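Local coordinates for protein Cif (Cell cycle inhibiting factor) (Escherichia coli, PDB 3EFY) that deamidates, through the C-terminal catalytic part present here, a glutamine of host NEDD8, shutting down cullin-RING ubiquitin ligases and so halting the host cell cycle, at residues K127-L130 with E131-A134; T168-I171 with E172-E176. One frame throughout, in Å; residues are numbered along the deposited sequence.

Contact 1: residues K127-L130 with E131-A134; sequences KTDL and EQIA
One face of the Asp129 carboxylate is covered by Gln132: its CB lies over Asp129 CG at 3.3 Å, and on that same face the backbone N of Gln132 reaches Asp129 OD1 at 3.1 Å. The bond is fairly straight at hydrogen, yet the donor arrives from well out of the carboxylate plane, 73° from it. At the other oxygen, Asp129 OD2 accepts a hydrogen bond from water 2. The amide of Gln132 is turned 43° from the carboxylate, and its two ends are employed differently: OE1 accepts from water 1 at 3.0 Å and weakly from water 2, while NE2 makes a weak bond to Asn118. Because Gln132 CG stands anti to its own backbone N (chi1 176°) and the chain runs straight on, OE1 is carried back alongside Asp129 CB, at 3.5 Å. There water 1 also accepts from Asp129 N at 2.8 Å, closing the loop. Behind the cap the first helical bonds follow, Ile133 N to Asp129 O and Ala134 N to Leu130 O, while Gln132 and Ile133 lean on Tyr119 of helix 113-124. This is an N-cap, with Asp129 heading helix 130-137; the return bond that a capping box would make directly from the N3 side chain is relayed here by a water.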
ATOM      1  N   LYS A 127       6.246   8.935  34.775  1.00 43.53           N
ATOM      2  CA  LYS A 127       7.191   8.141  35.531  1.00 45.00           C
ATOM      3  C   LYS A 127       8.111   7.462  34.530  1.00 45.28           C
ATOM      4  O   LYS A 127       7.911   6.302  34.180  1.00 46.68           O
ATOM      5  CB  LYS A 127       6.479   7.137  36.435  1.00 45.42           C
ATOM      6  CG  LYS A 127       5.384   7.760  37.290  1.00 48.03           C
ATOM      7  CD  LYS A 127       4.867   6.818  38.380  1.00 51.36           C
ATOM      8  CE  LYS A 127       3.417   7.110  38.782  1.00 52.98           C
ATOM      9  NZ  LYS A 127       3.218   8.364  39.608  1.00 56.55           N
ATOM     10  N   THR A 128       9.101   8.207  34.032  1.00 44.97           N
ATOM     11  CA  THR A 128      10.014   7.667  33.032  1.00 44.39           C
ATOM     12  C   THR A 128      10.817   6.549  33.671  1.00 42.68           C
ATOM     13  O   THR A 128      11.212   6.632  34.828  1.00 43.03           O
ATOM     14  CB  THR A 128      10.970   8.731  32.452  1.00 44.99           C
ATOM     15  OG1 THR A 128      11.800   9.230  33.501  1.00 48.65           O
ATOM     16  CG2 THR A 128      10.195   9.886  31.820  1.00 45.27           C
ATOM     17  N   ASP A 129      10.996   5.474  32.931  1.00 39.67           N
ATOM     18  CA  ASP A 129      11.835   4.394  33.348  1.00 38.30           C
ATOM     19  C   ASP A 129      12.715   4.099  32.135  1.00 36.68           C
ATOM     20  O   ASP A 129      12.258   3.482  31.192  1.00 33.76           O
ATOM     21  CB  ASP A 129      10.941   3.224  33.743  1.00 39.09           C
ATOM     22  CG  ASP A 129      11.703   1.995  34.156  1.00 41.17           C
ATOM     23  OD1 ASP A 129      12.912   1.891  33.860  1.00 38.04           O
ATOM     24  OD2 ASP A 129      11.055   1.099  34.763  1.00 45.29           O
ATOM     25  N   LEU A 130      13.956   4.565  32.144  1.00 34.54           N
ATOM     26  CA  LEU A 130      14.797   4.420  30.962  1.00 33.70           C
ATOM     27  C   LEU A 130      15.119   2.972  30.618  1.00 31.08           C
ATOM     28  O   LEU A 130      15.258   2.625  29.432  1.00 29.50           O
ATOM     29  CB  LEU A 130      16.096   5.226  31.085  1.00 35.02           C
ATOM     30  CG  LEU A 130      16.047   6.738  30.901  1.00 38.53           C
ATOM     31  CD1 LEU A 130      17.462   7.290  31.116  1.00 39.44           C
ATOM     32  CD2 LEU A 130      15.496   7.157  29.515  1.00 40.00           C
ATOM     33  N   GLU A 131      15.227   2.102  31.629  1.00 28.71           N
ATOM     34  CA  GLU A 131      15.454   0.710  31.350  1.00 29.50           C
ATOM     35  C   GLU A 131      14.232   0.135  30.628  1.00 27.88           C
ATOM     36  O   GLU A 131      14.399  -0.643  29.712  1.00 27.13           O
ATOM     37  CB  GLU A 131      15.769  -0.099  32.615  1.00 31.13           C
ATOM     38  CG  GLU A 131      17.088   0.310  33.300  1.00 37.52           C
ATOM     39  CD  GLU A 131      18.360  -0.144  32.584  1.00 45.49           C
ATOM     40  OE1 GLU A 131      18.292  -0.800  31.513  1.00 50.47           O
ATOM     41  OE2 GLU A 131      19.463   0.175  33.107  1.00 51.13           O
ATOM     42  N   GLN A 132      13.055   0.557  31.068  1.00 27.22           N
ATOM     43  CA  GLN A 132      11.765   0.110  30.479  1.00 26.59           C
ATOM     44  C   GLN A 132      11.720   0.522  28.987  1.00 25.27           C
ATOM     45  O   GLN A 132      11.436  -0.273  28.109  1.00 26.58           O
ATOM     46  CB  GLN A 132      10.636   0.723  31.261  1.00 27.19           C
ATOM     47  CG  GLN A 132       9.275   0.446  30.727  1.00 29.73           C
ATOM     48  CD  GLN A 132       8.177   0.983  31.617  1.00 30.34           C
ATOM     49  OE1 GLN A 132       8.139   2.174  31.984  1.00 31.68           O
ATOM     50  NE2 GLN A 132       7.258   0.094  31.968  1.00 32.16           N
ATOM     51  N   ILE A 133      12.087   1.768  28.719  1.00 24.08           N
ATOM     52  CA  ILE A 133      12.083   2.304  27.336  1.00 22.80           C
ATOM     53  C   ILE A 133      13.103   1.601  26.469  1.00 22.60           C
ATOM     54  O   ILE A 133      12.826   1.191  25.349  1.00 22.23           O
ATOM     55  CB  ILE A 133      12.304   3.846  27.338  1.00 22.69           C
ATOM     56  CG1 ILE A 133      11.163   4.570  28.012  1.00 25.03           C
ATOM     57  CG2 ILE A 133      12.522   4.408  25.894  1.00 23.02           C
ATOM     58  CD1 ILE A 133      11.459   6.040  28.260  1.00 27.69           C
ATOM     59  N   ALA A 134      14.327   1.405  26.977  1.00 22.19           N
ATOM     60  CA  ALA A 134      15.317   0.672  26.199  1.00 22.49           C
ATOM     61  C   ALA A 134      14.946  -0.745  25.900  1.00 21.71           C
ATOM     62  O   ALA A 134      15.176  -1.239  24.792  1.00 21.59           O
ATOM     63  CB  ALA A 134      16.680   0.686  26.896  1.00 22.67           C
TER
HETATM   64  O   HOH W   1       8.840   4.984  31.226  1.00 34.64           O
HETATM   65  O   HOH W   2       8.354   1.619  34.986  1.00 51.58           O

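Contact 2: residues T168-I171 with E172-E176; sequences TDNI and EKNIE
The first two and a half turns of the C-terminal helix 168-184 illustrate how one helix can show three differently dressed sides. On the apolar side Ile171 meets Ile175 one turn on, CG1 of Ile171 lying 3.8 Å from CD1 of Ile175, with the two chains crossing at a slant. Ile171 holds CG1 anti to the backbone N (chi1 176°), which sends that branch onward to Ile175. The pair is buried: Ile171 also packs on Leu20 and Phe21 of helix 10-22, and both isoleucines touch Leu188 of the second subunit, a residue of the C-terminal expression tag rather than of the native protein.

The acidic side is exposed. Glu172 runs back beside Thr168, pointing the same way, its CG 3.3 Å from Thr168 O and its OE1 3.6 Å from Thr168 OG1. Asp169 OD1 comes within 4.1 Å of Glu172 OE2, the carboxylate planes being 57° apart.

On the third side, Lys173 bends near its end and brings NZ to Asn174 OD1 at 2.6 Å, above the amide plane rather than on a lone pair. Lys173 NZ bonds to Asp23 O as well, and Asn174 ND2 gives hydrogen bonds to both Leu20 O and Asp23 O, so the buried Asn174 amide has partners at both ends. Asn170 stands alongside Lys173.

Chemically, the ammonium and the amide hydrogens supply donors to carbonyls at the C-terminal end of helix 10-22, where a positive group should be electrostatically welcome. The two acids, by contrast, probably repel each other mildly, but their place at the helix start may offset this through the local dipole.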
ATOM      1  N   THR A 168      -5.623 -12.397   9.209  1.00 28.32           N
ATOM      2  CA  THR A 168      -4.298 -12.848   8.822  1.00 30.65           C
ATOM      3  C   THR A 168      -4.180 -13.082   7.308  1.00 31.09           C
ATOM      4  O   THR A 168      -3.136 -12.828   6.740  1.00 30.56           O
ATOM      5  CB  THR A 168      -3.926 -14.067   9.631  1.00 32.66           C
ATOM      6  OG1 THR A 168      -2.600 -14.474   9.279  1.00 41.94           O
ATOM      7  CG2 THR A 168      -4.941 -15.150   9.367  1.00 31.80           C
ATOM      8  N   ASP A 169      -5.277 -13.467   6.644  1.00 31.24           N
ATOM      9  CA  ASP A 169      -5.262 -13.638   5.186  1.00 32.19           C
ATOM     10  C   ASP A 169      -4.989 -12.326   4.449  1.00 30.52           C
ATOM     11  O   ASP A 169      -4.376 -12.310   3.382  1.00 30.53           O
ATOM     12  CB  ASP A 169      -6.613 -14.177   4.697  1.00 34.24           C
ATOM     13  CG  ASP A 169      -6.820 -15.619   4.992  1.00 39.09           C
ATOM     14  OD1 ASP A 169      -5.864 -16.352   5.359  1.00 44.43           O
ATOM     15  OD2 ASP A 169      -7.993 -16.030   4.838  1.00 46.56           O
ATOM     16  N   ASN A 170      -5.404 -11.210   5.040  1.00 28.70           N
ATOM     17  CA  ASN A 170      -5.231  -9.957   4.384  1.00 27.38           C
ATOM     18  C   ASN A 170      -3.789  -9.432   4.456  1.00 25.90           C
ATOM     19  O   ASN A 170      -3.240  -8.906   3.470  1.00 24.37           O
ATOM     20  CB  ASN A 170      -6.158  -8.965   5.011  1.00 28.39           C
ATOM     21  CG  ASN A 170      -6.361  -7.828   4.178  1.00 30.40           C
ATOM     22  OD1 ASN A 170      -6.032  -6.694   4.549  1.00 35.50           O
ATOM     23  ND2 ASN A 170      -6.898  -8.077   2.985  1.00 33.86           N
ATOM     24  N   ILE A 171      -3.186  -9.560   5.626  1.00 25.36           N
ATOM     25  CA  ILE A 171      -1.775  -9.127   5.769  1.00 25.82           C
ATOM     26  C   ILE A 171      -0.919  -9.967   4.821  1.00 25.84           C
ATOM     27  O   ILE A 171      -0.026  -9.439   4.138  1.00 25.91           O
ATOM     28  CB  ILE A 171      -1.289  -9.090   7.252  1.00 25.87           C
ATOM     29  CG1 ILE A 171       0.208  -8.722   7.355  1.00 29.15           C
ATOM     30  CG2 ILE A 171      -1.468 -10.430   7.973  1.00 29.92           C
ATOM     31  CD1 ILE A 171       0.576  -7.358   6.776  1.00 29.97           C
ATOM     32  N   GLU A 172      -1.229 -11.260   4.722  1.00 27.14           N
ATOM     33  CA  GLU A 172      -0.459 -12.141   3.853  1.00 28.63           C
ATOM     34  C   GLU A 172      -0.568 -11.676   2.420  1.00 27.08           C
ATOM     35  O   GLU A 172       0.441 -11.566   1.757  1.00 28.79           O
ATOM     36  CB  GLU A 172      -0.944 -13.597   3.957  1.00 29.78           C
ATOM     37  CG  GLU A 172      -0.611 -14.309   5.227  1.00 35.78           C
ATOM     38  CD  GLU A 172      -1.317 -15.666   5.348  1.00 43.69           C
ATOM     39  OE1 GLU A 172      -1.248 -16.241   6.451  1.00 49.44           O
ATOM     40  OE2 GLU A 172      -1.930 -16.143   4.349  1.00 48.12           O
ATOM     41  N   LYS A 173      -1.789 -11.398   1.936  1.00 26.86           N
ATOM     42  CA  LYS A 173      -2.024 -10.940   0.584  1.00 26.57           C
ATOM     43  C   LYS A 173      -1.311  -9.611   0.322  1.00 26.43           C
ATOM     44  O   LYS A 173      -0.665  -9.445  -0.707  1.00 25.39           O
ATOM     45  CB  LYS A 173      -3.523 -10.761   0.333  1.00 28.43           C
ATOM     46  CG  LYS A 173      -3.874  -9.938  -0.905  1.00 33.64           C
ATOM     47  CD  LYS A 173      -5.334  -9.379  -0.920  1.00 39.28           C
ATOM     48  CE  LYS A 173      -5.745  -8.507   0.354  1.00 42.29           C
ATOM     49  NZ  LYS A 173      -5.626  -6.985   0.269  1.00 37.87           N
ATOM     50  N   ASN A 174      -1.413  -8.663   1.260  1.00 24.38           N
ATOM     51  CA  ASN A 174      -0.757  -7.377   1.055  1.00 23.95           C
ATOM     52  C   ASN A 174       0.773  -7.407   1.039  1.00 23.59           C
ATOM     53  O   ASN A 174       1.402  -6.612   0.352  1.00 24.10           O
ATOM     54  CB  ASN A 174      -1.280  -6.332   2.055  1.00 24.16           C
ATOM     55  CG  ASN A 174      -2.739  -5.936   1.761  1.00 25.22           C
ATOM     56  OD1 ASN A 174      -3.203  -6.042   0.621  1.00 27.38           O
ATOM     57  ND2 ASN A 174      -3.452  -5.484   2.779  1.00 22.00           N
ATOM     58  N   ILE A 175       1.367  -8.339   1.777  1.00 23.86           N
ATOM     59  CA  ILE A 175       2.827  -8.490   1.745  1.00 24.13           C
ATOM     60  C   ILE A 175       3.233  -9.051   0.399  1.00 24.06           C
ATOM     61  O   ILE A 175       4.200  -8.602  -0.170  1.00 24.50           O
ATOM     62  CB  ILE A 175       3.344  -9.364   2.862  1.00 24.97           C
ATOM     63  CG1 ILE A 175       3.193  -8.643   4.209  1.00 28.05           C
ATOM     64  CG2 ILE A 175       4.850  -9.712   2.626  1.00 27.74           C
ATOM     65  CD1 ILE A 175       3.363  -9.547   5.415  1.00 30.62           C
ATOM     66  N   GLU A 176       2.475 -10.017  -0.119  1.00 25.12           N
ATOM     67  CA  GLU A 176       2.751 -10.497  -1.475  1.00 26.18           C
ATOM     68  C   GLU A 176       2.687  -9.368  -2.506  1.00 25.55           C
ATOM     69  O   GLU A 176       3.506  -9.271  -3.412  1.00 24.89           O
ATOM     70  CB  GLU A 176       1.841 -11.672  -1.843  1.00 26.90           C
ATOM     71  CG  GLU A 176       2.157 -12.925  -1.058  1.00 33.94           C
ATOM     72  CD  GLU A 176       3.633 -13.338  -1.184  1.00 40.11           C
ATOM     73  OE1 GLU A 176       4.128 -13.474  -2.336  1.00 46.83           O
ATOM     74  OE2 GLU A 176       4.308 -13.508  -0.138  1.00 47.39           O
TER

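How the contacts relate
Two helix starts from the same chain can thus be compared: contact 1 at the head of helix 130-137, contact 2 at that of helix 168-184. They lie on opposite sides of the chain's centre, their own centres 34 Å apart and their nearest atoms about 24 Å apart, with no touch between them. Contact 1 is the one near the active site, the side chain of Ile133 being about 8 Å from that of His66 and about 9 Å from that of Gln86. Contact 2 lies away from it, although the helix 10-22 on which it packs begins at the active-site residue Cys10, at its far end.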